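Putative N-acetylmuramoyl-L-alanine amidase (Neisseria meningitidis MC58, PDB 3CZX) probably hydrolyses, as a zinc-dependent amidase, the bond between N-acetylmuramoyl residues and L-amino acids in cell-wall glycopeptides. Local coordinates at residues 17-22 / 147-152; 31-36 / 75-80; 43-48 / 177-182; 88-93 / 115-120. All blocks are in the same frame, centred on the assembly; numbering follows the deposited sequence.

Contact 1 of 4, residues 17-22 / 147-152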
# COMPACT_ATOMS: atom_id res chain seq x y z
N PRO A 17 10.92 9.54 -11.10
CA PRO A 17 9.64 9.06 -10.56
C PRO A 17 8.38 9.30 -11.39
O PRO A 17 7.27 9.05 -10.89
CB PRO A 17 9.55 9.83 -9.24
CG PRO A 17 10.11 11.16 -9.60
CD PRO A 17 11.30 10.83 -10.49
N GLY A 18 8.52 9.72 -12.65
CA GLY A 18 7.36 10.01 -13.48
C GLY A 18 6.67 11.27 -13.02
O GLY A 18 7.32 12.15 -12.47
N ALA A 19 5.37 11.38 -13.27
CA ALA A 19 4.61 12.58 -12.95
C ALA A 19 4.45 12.71 -11.44
O ALA A 19 4.49 11.70 -10.72
CB ALA A 19 3.26 12.61 -13.65
N VAL A 20 4.37 13.95 -10.97
CA VAL A 20 4.24 14.27 -9.56
C VAL A 20 3.07 15.24 -9.38
O VAL A 20 2.82 16.08 -10.23
CB VAL A 20 5.57 14.84 -8.92
CG1 VAL A 20 6.74 13.85 -9.14
CG2 VAL A 20 5.91 16.26 -9.42
N ASN A 21 2.35 15.10 -8.28
CA ASN A 21 1.34 16.04 -7.88
C ASN A 21 1.54 16.24 -6.38
O ASN A 21 1.17 15.39 -5.58
CB ASN A 21 -0.07 15.52 -8.24
CG ASN A 21 -1.19 16.51 -7.93
OD1 ASN A 21 -1.01 17.46 -7.14
ND2 ASN A 21 -2.36 16.29 -8.50
N GLY A 22 2.15 17.35 -6.00
CA GLY A 22 2.52 17.51 -4.59
C GLY A 22 3.53 16.46 -4.20
O GLY A 22 4.52 16.23 -4.93
N PHE A 147 -5.85 6.34 -14.09
CA PHE A 147 -6.30 7.71 -13.81
C PHE A 147 -5.16 8.71 -14.06
O PHE A 147 -4.03 8.31 -14.20
CB PHE A 147 -6.84 7.86 -12.36
CG PHE A 147 -5.78 7.71 -11.31
CD1 PHE A 147 -5.14 8.80 -10.76
CD2 PHE A 147 -5.38 6.46 -10.90
CE1 PHE A 147 -4.14 8.63 -9.80
CE2 PHE A 147 -4.41 6.28 -9.93
CZ PHE A 147 -3.77 7.38 -9.41
N PHE A 148 -5.55 9.98 -14.09
CA PHE A 148 -4.64 11.09 -14.28
C PHE A 148 -4.21 11.56 -12.90
O PHE A 148 -5.04 12.03 -12.13
CB PHE A 148 -5.35 12.23 -15.00
CG PHE A 148 -5.50 12.04 -16.48
CD1 PHE A 148 -4.76 12.80 -17.37
CD2 PHE A 148 -6.39 11.10 -16.98
CE1 PHE A 148 -4.90 12.60 -18.73
CE2 PHE A 148 -6.52 10.90 -18.35
CZ PHE A 148 -5.77 11.67 -19.21
N ILE A 149 -2.91 11.48 -12.63
CA ILE A 149 -2.36 11.95 -11.38
C ILE A 149 -2.56 13.45 -11.25
O ILE A 149 -2.60 13.98 -10.12
CB ILE A 149 -0.88 11.58 -11.23
CG1 ILE A 149 -0.45 11.67 -9.78
CG2 ILE A 149 0.03 12.43 -12.17
CD1 ILE A 149 0.99 11.24 -9.56
N SER A 150 -2.68 14.10 -12.40
CA SER A 150 -2.93 15.55 -12.48
C SER A 150 -4.37 15.96 -12.14
O SER A 150 -4.66 17.14 -11.93
CB SER A 150 -2.50 16.05 -13.85
OG SER A 150 -3.06 15.25 -14.85
N ASN A 151 -5.31 15.00 -12.08
CA ASN A 151 -6.66 15.26 -11.67
C ASN A 151 -6.79 15.16 -10.15
O ASN A 151 -6.80 14.07 -9.61
CB ASN A 151 -7.62 14.29 -12.36
CG ASN A 151 -9.06 14.71 -12.21
OD1 ASN A 151 -9.61 14.76 -11.10
ND2 ASN A 151 -9.67 15.08 -13.32
N ASP A 152 -6.83 16.30 -9.44
CA ASP A 152 -6.81 16.26 -7.99
C ASP A 152 -7.95 15.43 -7.37
O ASP A 152 -7.75 14.71 -6.36
CB ASP A 152 -6.88 17.67 -7.39
CG ASP A 152 -5.69 18.51 -7.69
OD1 ASP A 152 -4.65 18.01 -8.19
OD2 ASP A 152 -5.77 19.71 -7.38
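The side-chain amide of Asn21 reaches across to residues 147-152 and spends both hydrogens of ND2 there. One N-H goes to the backbone oxygen: Asn21 ND2 lies 2.8 Å from Ile149 O, in the carbonyl plane. The other goes to a carboxylate, with Asn21 ND2 2.9 Å from Asp152 OD1. Both bonds are nearly straight, and both acceptors lie in the amide plane, so the pair fixes the rotation of the amide. CG stands anti to the backbone N of Asn21 (chi1 -176°), which extends the side chain from the short strand toward the loop. The amide and carboxylate planes are 44° apart. Asp152 OD1 also forms a salt bridge with Lys85, so this oxygen has two partners. Beside the polar grip, Ala19 CB touches the CG2 branch of Ile149 at 3.6 Å. The CD1 end of Ile149 reaches the opposite backbone, 3.7 Å from Ala19 O. A type I turn from Phe148 to Asn151 presents Ile149 O, and Asn151 then N-caps the next helix. Ala19 N bonds Glu26, a zinc ligand. The contact thus joins a small antiparallel hairpin beside the zinc site to the N-terminal end of helix 152-177 in the amidase domain.

Contact 2 of 4, residues 31-36 / 75-80. With ZN (zinc ion), chain E.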
# COMPACT_ATOMS: atom_id res chain seq x y z
N GLN A 31 4.08 1.47 -7.83
CA GLN A 31 4.55 0.47 -6.88
C GLN A 31 3.37 -0.08 -6.07
O GLN A 31 3.24 -1.29 -5.93
CB GLN A 31 5.62 1.09 -5.96
CG GLN A 31 6.00 0.27 -4.77
CD GLN A 31 7.03 0.95 -3.90
OE1 GLN A 31 7.03 2.18 -3.80
NE2 GLN A 31 7.92 0.16 -3.29
N ASP A 32 2.51 0.79 -5.55
CA ASP A 32 1.38 0.33 -4.74
C ASP A 32 0.47 -0.54 -5.61
O ASP A 32 0.02 -1.61 -5.17
CB ASP A 32 0.53 1.48 -4.21
CG ASP A 32 1.12 2.13 -2.96
OD1 ASP A 32 2.10 1.56 -2.41
OD2 ASP A 32 0.59 3.20 -2.58
N MSE A 33 0.14 -0.06 -6.82
CA MSE A 33 -0.76 -0.85 -7.67
C MSE A 33 -0.20 -2.23 -7.95
O MSE A 33 -0.94 -3.23 -7.82
CB MSE A 33 -1.08 -0.12 -8.97
CG MSE A 33 -1.93 1.08 -8.75
SE MSE A 33 -2.54 1.99 -10.39
CE MSE A 33 -1.21 3.43 -10.41
N ARG A 34 1.06 -2.30 -8.37
CA ARG A 34 1.69 -3.59 -8.69
C ARG A 34 1.70 -4.50 -7.44
O ARG A 34 1.28 -5.67 -7.48
CB ARG A 34 3.09 -3.40 -9.29
CG ARG A 34 3.86 -4.71 -9.46
CD ARG A 34 5.03 -4.81 -8.49
NE ARG A 34 6.17 -4.05 -8.97
CZ ARG A 34 6.90 -3.19 -8.25
NH1 ARG A 34 7.91 -2.58 -8.83
NH2 ARG A 34 6.58 -2.90 -7.01
N ASN A 35 2.15 -3.96 -6.30
CA ASN A 35 2.28 -4.77 -5.09
C ASN A 35 0.95 -5.32 -4.61
O ASN A 35 0.86 -6.49 -4.18
CB ASN A 35 2.98 -3.97 -3.97
CG ASN A 35 4.47 -3.85 -4.18
OD1 ASN A 35 5.03 -4.45 -5.07
ND2 ASN A 35 5.14 -3.02 -3.35
N ILE A 36 -0.06 -4.46 -4.61
CA ILE A 36 -1.37 -4.84 -4.04
C ILE A 36 -2.03 -5.84 -4.97
O ILE A 36 -2.57 -6.87 -4.55
CB ILE A 36 -2.26 -3.64 -3.78
CG1 ILE A 36 -1.59 -2.73 -2.73
CG2 ILE A 36 -3.62 -4.07 -3.32
CD1 ILE A 36 -2.30 -1.41 -2.61
N ILE A 75 1.10 -6.57 -17.47
CA ILE A 75 0.58 -5.23 -17.20
C ILE A 75 1.62 -4.39 -16.45
O ILE A 75 2.16 -4.84 -15.41
CB ILE A 75 -0.69 -5.33 -16.29
CG1 ILE A 75 -1.76 -6.19 -16.95
CG2 ILE A 75 -1.23 -3.93 -16.01
CD1 ILE A 75 -2.75 -6.84 -15.98
N GLU A 76 1.93 -3.22 -16.99
CA GLU A 76 2.74 -2.23 -16.28
C GLU A 76 1.89 -1.04 -15.86
O GLU A 76 1.26 -0.37 -16.68
CB GLU A 76 3.93 -1.75 -17.13
CG GLU A 76 4.83 -0.88 -16.31
CD GLU A 76 6.15 -0.67 -16.91
OE1 GLU A 76 6.28 0.34 -17.63
OE2 GLU A 76 7.04 -1.51 -16.65
N PHE A 77 1.88 -0.77 -14.56
CA PHE A 77 1.03 0.26 -14.01
C PHE A 77 1.72 1.63 -14.10
O PHE A 77 2.89 1.78 -13.75
CB PHE A 77 0.65 -0.06 -12.54
CG PHE A 77 -0.16 -1.32 -12.39
CD1 PHE A 77 -1.54 -1.32 -12.52
CD2 PHE A 77 0.47 -2.50 -12.10
CE1 PHE A 77 -2.26 -2.50 -12.35
CE2 PHE A 77 -0.25 -3.72 -11.96
CZ PHE A 77 -1.60 -3.69 -12.09
N HIS A 78 0.96 2.57 -14.60
CA HIS A 78 1.35 3.97 -14.74
C HIS A 78 0.19 4.86 -14.33
O HIS A 78 -0.91 4.36 -14.09
CB HIS A 78 1.63 4.28 -16.21
CG HIS A 78 2.94 3.78 -16.70
ND1 HIS A 78 4.03 4.60 -16.88
CD2 HIS A 78 3.35 2.53 -17.01
CE1 HIS A 78 5.07 3.87 -17.25
NE2 HIS A 78 4.68 2.62 -17.35
N THR A 79 0.46 6.17 -14.19
CA THR A 79 -0.60 7.16 -14.12
C THR A 79 -0.51 8.07 -15.34
O THR A 79 0.62 8.39 -15.81
CB THR A 79 -0.55 8.04 -12.85
OG1 THR A 79 0.69 8.75 -12.81
CG2 THR A 79 -0.60 7.22 -11.62
N ASN A 80 -1.67 8.49 -15.84
CA ASN A 80 -1.74 9.49 -16.88
C ASN A 80 -1.46 10.86 -16.29
O ASN A 80 -1.36 11.01 -15.08
CB ASN A 80 -3.08 9.42 -17.62
CG ASN A 80 -2.93 9.63 -19.11
OD1 ASN A 80 -2.08 10.42 -19.55
ND2 ASN A 80 -3.74 8.92 -19.90
ZN ZN E . 4.31 6.77 -16.71
O HOH W 1 2.51 7.32 -17.86
O HOH W 2 5.27 7.26 -18.74
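A selenomethionine at position 33 lays its CB over one face of the Phe77 ring and sends its selenium and methyl past it; the residue after Phe77, His78, is a zinc ligand. Met33 CB is 4.0 Å from the Phe77 centroid, in a CH-pi contact. The opposite face is taken by CG2 of Ile75. With CG anti to the carbonyl carbon (chi1 -69°) and the chain extended at chi2, Met33 SE comes obliquely to the ring, 5.1 Å from the Phe77 centroid, as a Met-aromatic contact. The bend at chi3 (-99°) then turns the methyl along segment 75-80, with Met33 CE 3.8 Å from His78 O, and it also meets CG2 of Thr79. Arg34 CA lies 3.8 Å from Phe77 CD2. The guanidinium leads away to a salt bridge with Asp52. His78 ND1 binds the zinc ion at 2.2 Å, and His12, Glu26 and two waters complete the site. Thr79 O receives a hydrogen bond from one zinc-bound water. On the other side of the imidazole, His78 NE2 donates to Glu76 OE1 at 2.8 Å. The oxygen is met on its anti side and near the imidazole plane. Apolar packing thus holds the segment against helix 26-45, while Glu76 holds the rotation of the imidazole and may make ND1 a stronger zinc donor, an effect probably moderated by the salt bridge of Arg133 to the same oxygen.

Contact 3 of 4, residues 43-48 / 177-182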
# COMPACT_ATOMS: atom_id res chain seq x y z
N ASN A 43 -2.35 -14.34 -2.80
CA ASN A 43 -3.10 -14.75 -1.57
C ASN A 43 -4.46 -15.34 -1.75
O ASN A 43 -4.76 -16.41 -1.18
CB ASN A 43 -3.31 -13.56 -0.62
CG ASN A 43 -2.02 -12.96 -0.16
OD1 ASN A 43 -0.97 -13.59 -0.27
ND2 ASN A 43 -2.09 -11.73 0.36
N ASP A 44 -5.32 -14.65 -2.48
CA ASP A 44 -6.70 -15.06 -2.58
C ASP A 44 -6.89 -16.17 -3.60
O ASP A 44 -7.85 -16.97 -3.48
CB ASP A 44 -7.63 -13.89 -2.95
CG ASP A 44 -7.77 -12.88 -1.85
OD1 ASP A 44 -6.97 -12.92 -0.88
OD2 ASP A 44 -8.70 -12.06 -1.96
N TYR A 45 -6.02 -16.22 -4.60
CA TYR A 45 -6.21 -17.14 -5.72
C TYR A 45 -5.11 -18.16 -5.97
O TYR A 45 -5.31 -19.05 -6.79
CB TYR A 45 -6.44 -16.34 -7.01
CG TYR A 45 -7.66 -15.43 -6.96
CD1 TYR A 45 -8.91 -15.89 -7.34
CD2 TYR A 45 -7.54 -14.09 -6.56
CE1 TYR A 45 -10.02 -15.08 -7.31
CE2 TYR A 45 -8.66 -13.23 -6.54
CZ TYR A 45 -9.90 -13.74 -6.91
OH TYR A 45 -11.05 -12.98 -6.94
N GLY A 46 -3.98 -18.04 -5.30
CA GLY A 46 -2.85 -18.95 -5.51
C GLY A 46 -2.25 -18.93 -6.91
O GLY A 46 -1.62 -19.92 -7.37
N LEU A 47 -2.39 -17.81 -7.62
CA LEU A 47 -1.94 -17.68 -8.99
C LEU A 47 -0.44 -17.34 -9.06
O LEU A 47 0.15 -16.80 -8.11
CB LEU A 47 -2.77 -16.59 -9.72
CG LEU A 47 -4.22 -17.03 -9.93
CD1 LEU A 47 -5.13 -15.88 -10.40
CD2 LEU A 47 -4.32 -18.20 -10.91
N THR A 48 0.16 -17.69 -10.19
CA THR A 48 1.56 -17.39 -10.49
C THR A 48 1.63 -15.99 -11.04
O THR A 48 1.09 -15.69 -12.11
CB THR A 48 2.11 -18.30 -11.59
OG1 THR A 48 2.06 -19.65 -11.14
CG2 THR A 48 3.52 -17.96 -11.90
N LEU A 177 -9.43 -15.37 -16.17
CA LEU A 177 -8.65 -16.61 -16.23
C LEU A 177 -9.45 -17.82 -15.76
O LEU A 177 -9.02 -18.97 -15.93
CB LEU A 177 -7.41 -16.48 -15.36
CG LEU A 177 -6.43 -15.41 -15.82
CD1 LEU A 177 -5.28 -15.27 -14.85
CD2 LEU A 177 -5.92 -15.74 -17.22
N GLY A 178 -10.62 -17.58 -15.17
CA GLY A 178 -11.46 -18.62 -14.60
C GLY A 178 -10.93 -19.21 -13.31
O GLY A 178 -11.23 -20.38 -12.99
N ALA A 179 -10.15 -18.43 -12.55
CA ALA A 179 -9.59 -18.87 -11.28
C ALA A 179 -10.54 -18.57 -10.15
O ALA A 179 -10.93 -17.41 -9.94
CB ALA A 179 -8.24 -18.19 -11.01
N ALA A 180 -10.88 -19.61 -9.40
CA ALA A 180 -11.72 -19.44 -8.23
C ALA A 180 -10.86 -19.10 -7.02
O ALA A 180 -9.67 -19.45 -6.98
CB ALA A 180 -12.52 -20.70 -7.97
N LYS A 181 -11.45 -18.40 -6.05
CA LYS A 181 -10.73 -18.11 -4.80
C LYS A 181 -10.35 -19.41 -4.08
O LYS A 181 -11.10 -20.39 -4.15
CB LYS A 181 -11.54 -17.20 -3.88
CG LYS A 181 -11.76 -15.80 -4.42
CD LYS A 181 -12.10 -14.84 -3.31
CE LYS A 181 -12.78 -13.59 -3.85
NZ LYS A 181 -12.72 -12.51 -2.87
N VAL A 182 -9.18 -19.40 -3.44
CA VAL A 182 -8.68 -20.52 -2.64
C VAL A 182 -8.69 -20.13 -1.16
O VAL A 182 -9.66 -19.52 -0.67
CB VAL A 182 -7.25 -20.95 -3.04
CG1 VAL A 182 -7.18 -21.36 -4.52
CG2 VAL A 182 -6.23 -19.84 -2.74
O HOH W 3 -10.40 -10.67 -3.50
O HOH W 4 -9.25 -16.89 -0.93
O HOH W 5 -10.62 -12.13 -0.40
O HOH W 6 -7.34 -20.09 -8.25
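The Tyr45 ring overlaps the chain of Lys181, which passes it obliquely. Tyr45 CE1 is 3.4 Å from Lys181 CG, and the phenol end meets the lysine again, with Tyr45 OH 3.6 Å from Lys181 CE. The Lys181 chain is extended beyond CG, so it can follow the ring to its hydroxyl. That hydroxyl has its hydrogen-bond partner in Asp171. Next to the ring, Asp44 lies side by side with Lys181 and points the same way. Their charges stop short of a salt bridge, with Asp44 OD2 4.1 Å from Lys181 NZ, and a water accepts from the amine and donates to the carboxylate. Arg167 makes the direct salt bridge to Asp44. The backbone supplies one bond between the segments: Val182 N donates to Asp44 O at 2.8 Å, at an angle of 169°. Val182 CG2 packs against that same oxygen. Another water links Tyr45 O to Ala180 O. Deeper in, both methyls of Leu47 straddle Ala179, each with its carbon (CD1 and CD2) 3.9 Å from Ala179 CB. Both helices are left through a glycine with positive phi, Gly46 and Gly178, the latter in a Schellman motif. The C-terminal tail thus lies along the end of helix 26-45, close to where helix 152-177 finishes, with Leu47 and Leu177 both resting on Ile6 of strand 6-10.

Contact 4 of 4, residues 88-93 / 115-120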
# COMPACT_ATOMS: atom_id res chain seq x y z
N THR A 88 -9.46 13.54 -17.46
CA THR A 88 -9.87 12.44 -16.62
C THR A 88 -10.12 11.18 -17.45
O THR A 88 -10.43 11.27 -18.63
CB THR A 88 -11.16 12.78 -15.84
OG1 THR A 88 -11.48 11.74 -14.89
CG2 THR A 88 -12.36 13.03 -16.77
N GLY A 89 -9.96 10.02 -16.81
CA GLY A 89 -10.47 8.76 -17.37
C GLY A 89 -9.39 7.69 -17.39
O GLY A 89 -8.23 7.95 -17.10
N ILE A 90 -9.82 6.51 -17.83
CA ILE A 90 -9.08 5.27 -17.78
C ILE A 90 -8.67 4.85 -19.16
O ILE A 90 -9.50 4.80 -20.06
CB ILE A 90 -10.02 4.15 -17.27
CG1 ILE A 90 -10.49 4.42 -15.83
CG2 ILE A 90 -9.35 2.76 -17.40
CD1 ILE A 90 -11.78 3.68 -15.48
N GLU A 91 -7.42 4.46 -19.31
CA GLU A 91 -7.01 3.84 -20.54
C GLU A 91 -5.86 2.87 -20.36
O GLU A 91 -5.09 2.94 -19.39
CB GLU A 91 -6.72 4.87 -21.60
CG GLU A 91 -5.55 5.78 -21.35
CD GLU A 91 -5.40 6.87 -22.44
OE1 GLU A 91 -6.40 7.44 -22.91
OE2 GLU A 91 -4.26 7.10 -22.84
N ALA A 92 -5.76 1.98 -21.33
CA ALA A 92 -4.73 0.94 -21.36
C ALA A 92 -4.28 0.83 -22.80
O ALA A 92 -5.13 0.69 -23.69
CB ALA A 92 -5.29 -0.37 -20.87
N LEU A 93 -2.97 0.93 -23.00
CA LEU A 93 -2.35 0.96 -24.31
C LEU A 93 -1.75 -0.40 -24.57
O LEU A 93 -0.97 -0.87 -23.77
CB LEU A 93 -1.21 1.99 -24.31
CG LEU A 93 -0.41 2.18 -25.57
CD1 LEU A 93 -1.32 2.93 -26.58
CD2 LEU A 93 0.96 2.95 -25.30
N TRP A 115 -15.19 6.48 -13.00
CA TRP A 115 -14.31 7.14 -13.95
C TRP A 115 -14.70 6.72 -15.38
O TRP A 115 -15.15 5.59 -15.62
CB TRP A 115 -12.86 6.72 -13.71
CG TRP A 115 -12.27 7.24 -12.42
CD1 TRP A 115 -12.70 8.30 -11.68
CD2 TRP A 115 -11.13 6.70 -11.73
NE1 TRP A 115 -11.90 8.45 -10.54
CE2 TRP A 115 -10.92 7.49 -10.57
CE3 TRP A 115 -10.29 5.62 -11.96
CZ2 TRP A 115 -9.90 7.23 -9.65
CZ3 TRP A 115 -9.25 5.37 -11.04
CH2 TRP A 115 -9.07 6.19 -9.90
N LYS A 116 -14.47 7.65 -16.30
CA LYS A 116 -14.80 7.44 -17.70
C LYS A 116 -13.80 6.48 -18.36
O LYS A 116 -12.62 6.63 -18.15
CB LYS A 116 -14.75 8.80 -18.41
CG LYS A 116 -15.27 8.77 -19.86
CD LYS A 116 -14.79 9.95 -20.67
CE LYS A 116 -15.18 9.79 -22.15
NZ LYS A 116 -16.65 9.97 -22.38
N LEU A 117 -14.30 5.53 -19.14
CA LEU A 117 -13.46 4.69 -20.02
C LEU A 117 -13.14 5.49 -21.30
O LEU A 117 -14.06 5.84 -22.07
CB LEU A 117 -14.18 3.40 -20.39
CG LEU A 117 -14.35 2.33 -19.33
CD1 LEU A 117 -15.35 1.28 -19.79
CD2 LEU A 117 -12.96 1.78 -19.03
N ARG A 118 -11.86 5.77 -21.52
CA ARG A 118 -11.36 6.43 -22.71
C ARG A 118 -11.12 5.35 -23.78
O ARG A 118 -11.08 4.19 -23.50
CB ARG A 118 -10.09 7.19 -22.41
CG ARG A 118 -10.28 8.26 -21.31
CD ARG A 118 -8.97 8.70 -20.72
NE ARG A 118 -8.12 9.39 -21.67
CZ ARG A 118 -8.09 10.71 -21.86
NH1 ARG A 118 -8.86 11.52 -21.18
NH2 ARG A 118 -7.26 11.23 -22.77
N GLY A 119 -10.94 5.77 -25.03
CA GLY A 119 -10.73 4.81 -26.11
C GLY A 119 -11.92 3.90 -26.27
O GLY A 119 -13.06 4.32 -26.05
N GLU A 120 -11.65 2.67 -26.69
CA GLU A 120 -12.73 1.69 -26.90
C GLU A 120 -12.91 0.93 -25.61
O GLU A 120 -12.25 -0.07 -25.39
CB GLU A 120 -12.41 0.73 -28.06
CG GLU A 120 -13.64 -0.11 -28.40
CD GLU A 120 -13.35 -1.32 -29.26
OE1 GLU A 120 -12.38 -1.29 -30.06
OE2 GLU A 120 -14.10 -2.30 -29.11
O HOH W 7 -13.78 10.15 -15.31
O HOH W 8 -4.11 9.78 -23.04
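Arg118 bends at chi3 (65°), and Glu91 sets CG between its backbone N and carbonyl carbon (chi1 66°); together these turns bring guanidinium and carboxylate within reach. Arg118 NE donates to Glu91 OE1 at 2.9 Å in a salt bridge. The oxygen lies in the guanidinium plane but is met from above the carboxylate plane, the two planes being 52° apart. At another edge position, Arg118 NH1 bonds Thr88 O at 3.0 Å, coming from above that carbonyl. The arginine therefore spans Gly89, with Arg118 CD 3.5 Å from Gly89 C. Gly89 CA lies 3.1 Å from Lys116 O. Beside the salt bridge the backbones form a single bridge between Ile90 and Leu117. Ile90 N donates to Lys116 O at 2.8 Å, and Arg118 N donates to Ile90 O at 2.9 Å. On the side away from the charges, Ile90 CD1 lies 3.7 Å from Trp115 CB, and Ile90 CG2 meets Leu117 CD2 at 4.1 Å. A water joins Thr88 OG1 to Lys116 N, and Thr88 OG1 is also hydrogen-bonded to Asp154. Trp115 carries its indole on to Phe147 and helix 152-177. Lys124 forms a second salt bridge with Glu91 OE1. Arg118 and Lys124 on one oxygen would favour the ionised carboxylate; the charged pair and the backbone bridge together join the loop 115-120 to the start of strand 91-94.

Overall arrangement
From the N terminus, segment 17-22 opens contact 1, which closes only at 147-152, before helix 152-177. Contact 2 (31-36 with 75-80) nests inside that loop and ties helix 26-45 to strand 73-77. Contact 4 (88-93 with 115-120) follows it in series, also within contact 1, and joins the start of strand 91-94 to the loop after helix 99-113. Contact 3 opens at 43-48 and closes at the C terminus, so it crosses contacts 1 and 2 and encloses contact 4. Segment 147-152 touches both contacts 2 and 4, through Asn80 and Arg118 among others. Contact 3 touches none of the others but shares helix 26-45 with contact 2; its centre is about 32 Å from that of contact 1.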